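Long-range contacts in uncharacterized hypothetical protein (Parabacteroides merdae, PDB 4EI0), which is of unknown function but belongs to the DUF4466 family and is built largely of antiparallel beta-sheets: residues 38-44 and 106-110; 190-196 and 226-232; 240-246 and 292-296. All blocks are in the same frame, centred on the assembly; numbering follows the deposited sequence.

Overall arrangement
Following the chain from its N terminus, contact 1 comes first: strands 35-43 and 107-115 lie side by side and close a 61-residue excursion. That excursion includes strand 51-58, which belongs to the sheet packed against them. Contact 2 then closes a shorter loop of 29 residues, holding 226-232 against residues 190-196, which lead into strand 195-199. Contact 3 closes last, over 45 residues, fixing short helix 243-246 to strand 289-299. The three loops follow in series, none nesting or crossing. Contacts 1 and 2 lie on opposite sides of the chain's centre, their centres 54 Å apart, whereas contacts 2 and 3 share the C-terminal half, with centres 24 Å apart.

Contact 1 (38-44 and 106-110)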
# COMPACT_ATOMS: atom_id res chain seq x y z
N PHE B 38 9.09 -12.01 10.83
CA PHE B 38 7.67 -11.84 11.12
C PHE B 38 7.14 -10.61 10.33
O PHE B 38 7.90 -9.68 10.07
CB PHE B 38 7.44 -11.63 12.62
CG PHE B 38 7.78 -12.81 13.49
CD1 PHE B 38 9.06 -13.02 13.92
CD2 PHE B 38 6.81 -13.70 13.85
CE1 PHE B 38 9.36 -14.11 14.72
CE2 PHE B 38 7.10 -14.81 14.63
CZ PHE B 38 8.38 -15.00 15.07
N ALA B 39 5.86 -10.63 9.95
CA ALA B 39 5.20 -9.49 9.31
C ALA B 39 4.09 -9.05 10.26
O ALA B 39 3.14 -9.80 10.47
CB ALA B 39 4.64 -9.86 7.95
N TYR B 40 4.26 -7.88 10.88
CA TYR B 40 3.36 -7.38 11.92
C TYR B 40 2.50 -6.27 11.28
O TYR B 40 3.03 -5.22 10.93
CB TYR B 40 4.12 -6.79 13.07
CG TYR B 40 3.30 -6.29 14.26
CD1 TYR B 40 2.21 -7.00 14.74
CD2 TYR B 40 3.63 -5.10 14.92
CE1 TYR B 40 1.46 -6.55 15.82
CE2 TYR B 40 2.90 -4.65 16.02
CZ TYR B 40 1.82 -5.38 16.47
OH TYR B 40 1.09 -4.93 17.57
N ALA B 41 1.20 -6.55 11.16
CA ALA B 41 0.20 -5.65 10.56
C ALA B 41 -0.56 -4.91 11.63
O ALA B 41 -1.03 -5.53 12.59
CB ALA B 41 -0.78 -6.44 9.70
N MSE B 42 -0.75 -3.61 11.42
CA MSE B 42 -1.49 -2.74 12.34
C MSE B 42 -2.45 -1.87 11.56
O MSE B 42 -2.19 -1.53 10.42
CB MSE B 42 -0.50 -1.82 13.08
CG MSE B 42 0.61 -2.56 13.80
SE MSE B 42 2.19 -1.48 14.02
CE MSE B 42 2.81 -1.90 12.14
N ALA B 43 -3.59 -1.52 12.15
CA ALA B 43 -4.59 -0.67 11.44
C ALA B 43 -5.49 0.02 12.44
O ALA B 43 -5.84 -0.56 13.46
CB ALA B 43 -5.45 -1.48 10.44
N ILE B 44 -5.80 1.28 12.16
CA ILE B 44 -6.68 2.09 12.94
C ILE B 44 -7.55 2.82 11.94
O ILE B 44 -7.06 3.22 10.90
CB ILE B 44 -5.92 3.06 13.87
CG1 ILE B 44 -6.91 3.78 14.82
CG2 ILE B 44 -5.11 4.09 13.08
CD1 ILE B 44 -6.25 4.63 15.89
N CYS B 106 -2.59 5.39 8.84
CA CYS B 106 -3.53 4.58 9.62
C CYS B 106 -3.31 3.08 9.52
O CYS B 106 -4.03 2.32 10.15
CB CYS B 106 -4.95 4.92 9.20
SG CYS B 106 -5.34 4.57 7.50
N ALA B 107 -2.35 2.63 8.72
CA ALA B 107 -2.20 1.18 8.48
C ALA B 107 -0.79 0.91 8.00
O ALA B 107 -0.26 1.66 7.17
CB ALA B 107 -3.26 0.61 7.50
N ALA B 108 -0.17 -0.12 8.56
CA ALA B 108 1.20 -0.45 8.12
C ALA B 108 1.48 -1.92 8.42
O ALA B 108 0.85 -2.52 9.28
CB ALA B 108 2.22 0.40 8.80
N THR B 109 2.42 -2.48 7.68
CA THR B 109 2.96 -3.81 7.97
C THR B 109 4.46 -3.74 8.02
O THR B 109 5.09 -3.35 7.05
CB THR B 109 2.57 -4.80 6.89
OG1 THR B 109 1.17 -4.87 6.83
CG2 THR B 109 3.12 -6.21 7.20
N LEU B 110 5.00 -4.01 9.19
CA LEU B 110 6.42 -3.89 9.43
C LEU B 110 6.96 -5.27 9.59
O LEU B 110 6.29 -6.13 10.16
CB LEU B 110 6.71 -3.10 10.70
CG LEU B 110 6.31 -1.62 10.77
CD1 LEU B 110 6.60 -1.15 12.17
CD2 LEU B 110 7.06 -0.80 9.70
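Tyr40 and Leu110 exchange a pair of backbone hydrogen bonds, Tyr40 N to Leu110 O at 2.8 Å and Leu110 N to Tyr40 O at 2.9 Å. Two residues along, Met42 and Ala108 repeat the exchange, with Met42 N 2.9 Å from Ala108 O and Ala108 N giving its hydrogen to Met42 O. A fifth bond, Ile44 N to Cys106 O at 2.9 Å, carries the pairing just past the end of strand 38-43. Between these bonds lie the non-hydrogen-bonded pairs Ala41-Thr109 and Ala43-Ala107, where CA-H groups add weak contacts, such as Thr109 CA to Tyr40 O at 3.3 Å. The backbones of Ala39, Ala41 and Ala43 turn the other way and bond to strand 17-22, while Thr109 pairs with Tyr73, so both strands are interior to the sheet. Side chains also serve the backbone on that flank: Ala107 O accepts from Tyr74 OH, and Thr109 N bonds to Ser72 OG.

Side chains alternate between its faces. Tyr40, Met42, Ala108 and Leu110 share the buried one. Selenomethionine Met42 bends at chi3 (-82°), bringing CE 3.8 Å from Leu110 CG and against the small Ala108, whose CB is 4.1 Å away; a flexible, unbranched chain suits such a fit. The buried Tyr40 has its OH satisfied by Asn18 OD1. On the other face sit four small alanines (Ala39, Ala41, Ala43, Ala107) and Thr109, whose beta-branching suits a strand and whose CG2 lies 4.0 Å from Ala39 CB; Ala107 there also touches Ile82 of the second subunit. Since Met42 and Ala108 pack on Leu51 and Tyr40 on Val131, in strands of another sheet, this is the antiparallel ladder of a beta-sandwich.

Contact 2 (190-196 and 226-232); sequences AAKIDIM and SGFVNNT
Ile193 lies across the ring of Phe228 at about a right angle. Its CG2 stands over one face, 4.1 Å from the ring centroid and 26° off the normal, a CH-pi contact. The ring is turned so that its rim meets backbone: Asp194 O (3.5 Å from CZ) and Met196 N lie near its plane. A flat apolar group suits this slot, since it offers a face to a branched side chain and an edge to a carbonyl. The first torsion turns the ring away from its own backbone N, and in this way Phe228 reaches in to the backbone of 193-196.

Asn230 approaches Asp194 obliquely, amide and carboxylate only 16° from parallel. ND2 donates to the syn side of OD1 at 2.9 Å, but from out of the carboxylate plane; OD1 also lies out of the amide plane of Asn230, and the bond is bent (140°). Thr232 OG1 donates a hydrogen bond to Asp194 O at 2.7 Å, and a water donates to both Asp194 OD1 and Thr232 OG1, closing a small polar ring. A second water accepts from Asn230 N and lies 2.7 Å from Ile193 O. At the far end Gly227, whose positive phi suits glycine, admits the methyl of Ala190.

Asp194 and Ile195 both face Leu166 in a classic beta bulge; strand 195-199 runs between strands 165-167 and 207-210, and Ile195 and Thr232 pack on Val282 of strand 278-283 in the other sheet.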
# COMPACT_ATOMS: atom_id res chain seq x y z
N ALA B 190 46.43 -31.72 14.00
CA ALA B 190 46.15 -33.04 13.43
C ALA B 190 45.19 -33.89 14.29
O ALA B 190 44.36 -34.62 13.75
CB ALA B 190 47.42 -33.81 13.12
N ALA B 191 45.25 -33.75 15.61
CA ALA B 191 44.37 -34.49 16.53
C ALA B 191 42.88 -34.09 16.43
O ALA B 191 42.03 -34.84 16.81
CB ALA B 191 44.89 -34.38 17.95
N LYS B 192 42.58 -32.90 15.92
CA LYS B 192 41.20 -32.40 15.70
C LYS B 192 40.62 -32.79 14.32
O LYS B 192 39.47 -32.50 14.06
CB LYS B 192 41.18 -30.84 15.75
CG LYS B 192 40.96 -30.27 17.12
CD LYS B 192 41.55 -28.88 17.27
CE LYS B 192 40.82 -27.88 16.43
NZ LYS B 192 40.61 -26.58 17.12
N ILE B 193 41.44 -33.39 13.45
CA ILE B 193 41.03 -33.62 12.08
C ILE B 193 40.25 -34.91 12.01
O ILE B 193 40.72 -35.97 12.46
CB ILE B 193 42.20 -33.71 11.09
CG1 ILE B 193 43.10 -32.48 11.20
CG2 ILE B 193 41.64 -33.84 9.64
CD1 ILE B 193 42.40 -31.16 11.23
N ASP B 194 39.07 -34.81 11.40
CA ASP B 194 38.16 -35.91 11.21
C ASP B 194 38.21 -36.50 9.80
O ASP B 194 38.10 -37.72 9.63
CB ASP B 194 36.74 -35.44 11.63
CG ASP B 194 36.72 -35.05 13.10
OD1 ASP B 194 37.17 -35.92 13.88
OD2 ASP B 194 36.35 -33.91 13.46
N ILE B 195 38.42 -35.66 8.81
CA ILE B 195 38.41 -36.09 7.41
C ILE B 195 39.51 -35.35 6.67
O ILE B 195 39.69 -34.14 6.88
CB ILE B 195 37.03 -35.80 6.73
CG1 ILE B 195 35.94 -36.73 7.28
CG2 ILE B 195 37.12 -36.02 5.23
CD1 ILE B 195 34.53 -36.44 6.82
N MSE B 196 40.24 -36.07 5.83
CA MSE B 196 41.16 -35.46 4.89
C MSE B 196 40.58 -35.58 3.49
O MSE B 196 40.27 -36.69 3.03
CB MSE B 196 42.53 -36.13 4.91
CG MSE B 196 43.50 -35.52 3.88
SE MSE B 196 45.23 -36.34 3.99
CE MSE B 196 46.27 -35.17 2.76
N SER B 226 50.89 -37.07 10.49
CA SER B 226 51.02 -37.85 11.71
C SER B 226 50.25 -37.09 12.77
O SER B 226 50.14 -35.84 12.76
CB SER B 226 52.48 -38.10 12.13
OG SER B 226 53.19 -36.88 12.26
N GLY B 227 49.63 -37.86 13.65
CA GLY B 227 48.72 -37.31 14.62
C GLY B 227 47.26 -37.39 14.15
O GLY B 227 46.37 -37.14 14.95
N PHE B 228 47.00 -37.67 12.87
CA PHE B 228 45.60 -37.84 12.41
C PHE B 228 45.15 -39.25 12.83
O PHE B 228 45.39 -40.22 12.15
CB PHE B 228 45.48 -37.65 10.90
CG PHE B 228 44.07 -37.71 10.34
CD1 PHE B 228 43.01 -38.31 11.00
CD2 PHE B 228 43.82 -37.20 9.07
CE1 PHE B 228 41.75 -38.39 10.43
CE2 PHE B 228 42.56 -37.26 8.51
CZ PHE B 228 41.53 -37.86 9.19
N VAL B 229 44.49 -39.33 13.97
CA VAL B 229 44.12 -40.60 14.59
C VAL B 229 42.57 -40.84 14.65
O VAL B 229 42.12 -41.95 14.90
CB VAL B 229 44.68 -40.64 16.01
CG1 VAL B 229 46.21 -40.68 15.98
CG2 VAL B 229 44.20 -39.42 16.79
N ASN B 230 41.75 -39.83 14.40
CA ASN B 230 40.29 -40.02 14.42
C ASN B 230 39.77 -40.91 13.29
O ASN B 230 40.03 -40.67 12.11
CB ASN B 230 39.56 -38.68 14.38
CG ASN B 230 39.83 -37.85 15.59
OD1 ASN B 230 40.35 -38.36 16.58
ND2 ASN B 230 39.46 -36.57 15.55
N ASN B 231 39.04 -41.96 13.65
CA ASN B 231 38.42 -42.86 12.67
C ASN B 231 36.93 -42.50 12.46
O ASN B 231 36.06 -42.98 13.15
CB ASN B 231 38.59 -44.31 13.10
CG ASN B 231 38.29 -45.27 11.97
OD1 ASN B 231 38.15 -44.89 10.80
ND2 ASN B 231 38.14 -46.52 12.32
N THR B 232 36.69 -41.60 11.53
CA THR B 232 35.36 -41.06 11.30
C THR B 232 34.49 -42.05 10.53
O THR B 232 34.98 -42.71 9.62
CB THR B 232 35.51 -39.74 10.51
OG1 THR B 232 36.33 -38.85 11.26
CG2 THR B 232 34.16 -39.07 10.27
O HOH W 1 42.52 -37.05 14.19
O HOH W 2 36.14 -38.54 14.02

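Contact 3 (240-246 and 292-296); sequences LQDRQLS and YVYIN
Tyr292 OH is gripped by two partners: it donates to Leu240 O at 2.7 Å, lying in the carbonyl plane on a lone pair, and accepts from a water that in turn accepts a hydrogen bond from Leu240 N. Here a short, N-capped helix, 243-246, and the chain leading into it are docked on a strand of an antiparallel sheet. Tyr292 and Tyr294 project from the same face of the strand, each with CG anti to the backbone N (chi1 177° and 176°), and each spends its hydroxyl on the approaching chain. Tyrosine suits both places, offering a ring for packing and a hydroxyl beyond it.

Tyr294 OH donates to Gln241 OE1 at 2.7 Å, again in the carbonyl plane on a lone pair, with amide and ring planes 46° apart; the extended glutamine chain carries its carbonyl that far. Leu245, the helix residue aimed at the strand, brings CD1 to the edge of the Tyr292 ring, 3.8 Å from CD2. The smaller Ser246 sets CB 3.6 Å from Tyr294 CE2, while its OG donates to Asp242 O.

Asp242 caps the helix: its OD1 accepts from Leu245 N at 2.9 Å and more weakly from Gln244 N, and OD2 forms a salt bridge with Lys308 in the adjoining strand 302-311. At the opposite end of the helix Asn296, whose OD1 bonds to Ser306 OG, donates through ND2 to Leu245 O at 3.0 Å. That acceptor lies in the amide plane, while a water bridges the same ND2, at 2.9 Å, to Ser246 O.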
# COMPACT_ATOMS: atom_id res chain seq x y z
N LEU B 240 20.87 -35.63 -2.15
CA LEU B 240 20.13 -35.36 -0.92
C LEU B 240 20.31 -33.90 -0.58
O LEU B 240 21.33 -33.46 -0.07
CB LEU B 240 20.55 -36.24 0.26
CG LEU B 240 19.85 -35.89 1.58
CD1 LEU B 240 18.38 -36.22 1.41
CD2 LEU B 240 20.39 -36.64 2.77
N GLN B 241 19.31 -33.10 -0.88
CA GLN B 241 19.54 -31.68 -0.90
C GLN B 241 18.83 -31.14 0.32
O GLN B 241 17.88 -31.72 0.83
CB GLN B 241 19.15 -31.00 -2.23
CG GLN B 241 20.14 -31.41 -3.34
CD GLN B 241 20.02 -30.66 -4.68
OE1 GLN B 241 20.98 -30.04 -5.12
NE2 GLN B 241 18.86 -30.74 -5.32
N ASP B 242 19.36 -30.08 0.85
CA ASP B 242 18.78 -29.47 1.98
C ASP B 242 18.63 -28.01 1.55
O ASP B 242 19.56 -27.42 0.97
CB ASP B 242 19.73 -29.67 3.15
CG ASP B 242 19.32 -28.88 4.37
OD1 ASP B 242 19.40 -27.64 4.33
OD2 ASP B 242 18.88 -29.51 5.34
N ARG B 243 17.47 -27.45 1.79
CA ARG B 243 17.17 -26.10 1.27
C ARG B 243 18.09 -25.04 1.90
O ARG B 243 18.50 -24.08 1.24
CB ARG B 243 15.70 -25.75 1.53
CG ARG B 243 14.94 -24.98 0.44
CD ARG B 243 15.77 -23.89 -0.23
NE ARG B 243 14.95 -22.97 -1.01
CZ ARG B 243 15.36 -21.78 -1.46
NH1 ARG B 243 16.58 -21.31 -1.20
NH2 ARG B 243 14.52 -21.03 -2.17
N GLN B 244 18.47 -25.24 3.15
CA GLN B 244 19.36 -24.30 3.83
C GLN B 244 20.78 -24.45 3.36
O GLN B 244 21.51 -23.50 3.26
CB GLN B 244 19.26 -24.46 5.36
CG GLN B 244 17.90 -24.06 5.85
CD GLN B 244 17.60 -24.42 7.29
OE1 GLN B 244 17.80 -25.56 7.73
NE2 GLN B 244 16.95 -23.50 7.99
N LEU B 245 21.20 -25.68 3.09
CA LEU B 245 22.58 -25.88 2.67
C LEU B 245 22.85 -25.59 1.19
O LEU B 245 23.98 -25.29 0.82
CB LEU B 245 23.04 -27.32 3.01
CG LEU B 245 23.13 -27.71 4.49
CD1 LEU B 245 23.39 -29.19 4.54
CD2 LEU B 245 24.22 -26.95 5.18
N SER B 246 21.84 -25.75 0.34
CA SER B 246 22.04 -25.71 -1.12
C SER B 246 21.33 -24.56 -1.82
O SER B 246 21.62 -24.27 -2.99
CB SER B 246 21.55 -27.01 -1.73
OG SER B 246 20.16 -26.90 -1.93
N TYR B 292 26.27 -33.61 8.36
CA TYR B 292 25.99 -33.89 6.97
C TYR B 292 26.80 -32.88 6.19
O TYR B 292 26.62 -31.64 6.37
CB TYR B 292 24.47 -33.78 6.64
CG TYR B 292 24.17 -34.00 5.17
CD1 TYR B 292 24.40 -35.24 4.59
CD2 TYR B 292 23.71 -32.98 4.36
CE1 TYR B 292 24.17 -35.47 3.24
CE2 TYR B 292 23.45 -33.21 3.00
CZ TYR B 292 23.73 -34.43 2.44
OH TYR B 292 23.46 -34.70 1.10
N VAL B 293 27.69 -33.37 5.34
CA VAL B 293 28.54 -32.55 4.47
C VAL B 293 27.96 -32.59 3.04
O VAL B 293 27.75 -33.67 2.49
CB VAL B 293 29.95 -33.12 4.45
CG1 VAL B 293 30.86 -32.22 3.58
CG2 VAL B 293 30.44 -33.33 5.88
N TYR B 294 27.61 -31.43 2.49
CA TYR B 294 26.97 -31.35 1.17
C TYR B 294 27.95 -30.72 0.23
O TYR B 294 28.56 -29.72 0.57
CB TYR B 294 25.67 -30.51 1.23
CG TYR B 294 25.05 -30.33 -0.13
CD1 TYR B 294 24.44 -31.39 -0.75
CD2 TYR B 294 25.10 -29.11 -0.80
CE1 TYR B 294 23.85 -31.27 -2.00
CE2 TYR B 294 24.54 -28.97 -2.06
CZ TYR B 294 23.89 -30.05 -2.65
OH TYR B 294 23.39 -30.00 -3.92
N ILE B 295 28.14 -31.31 -0.94
CA ILE B 295 29.05 -30.76 -1.96
C ILE B 295 28.27 -29.82 -2.87
O ILE B 295 27.54 -30.26 -3.74
CB ILE B 295 29.72 -31.87 -2.79
CG1 ILE B 295 30.36 -32.96 -1.90
CG2 ILE B 295 30.74 -31.28 -3.77
CD1 ILE B 295 31.35 -32.52 -0.87
N ASN B 296 28.39 -28.52 -2.65
CA ASN B 296 27.69 -27.52 -3.45
C ASN B 296 28.21 -27.47 -4.89
O ASN B 296 27.42 -27.35 -5.83
CB ASN B 296 27.83 -26.10 -2.85
CG ASN B 296 27.27 -25.98 -1.45
OD1 ASN B 296 28.02 -26.02 -0.48
ND2 ASN B 296 25.97 -25.75 -1.34
O HOH W 3 23.62 -35.61 -1.47
O HOH W 4 24.34 -25.57 -3.72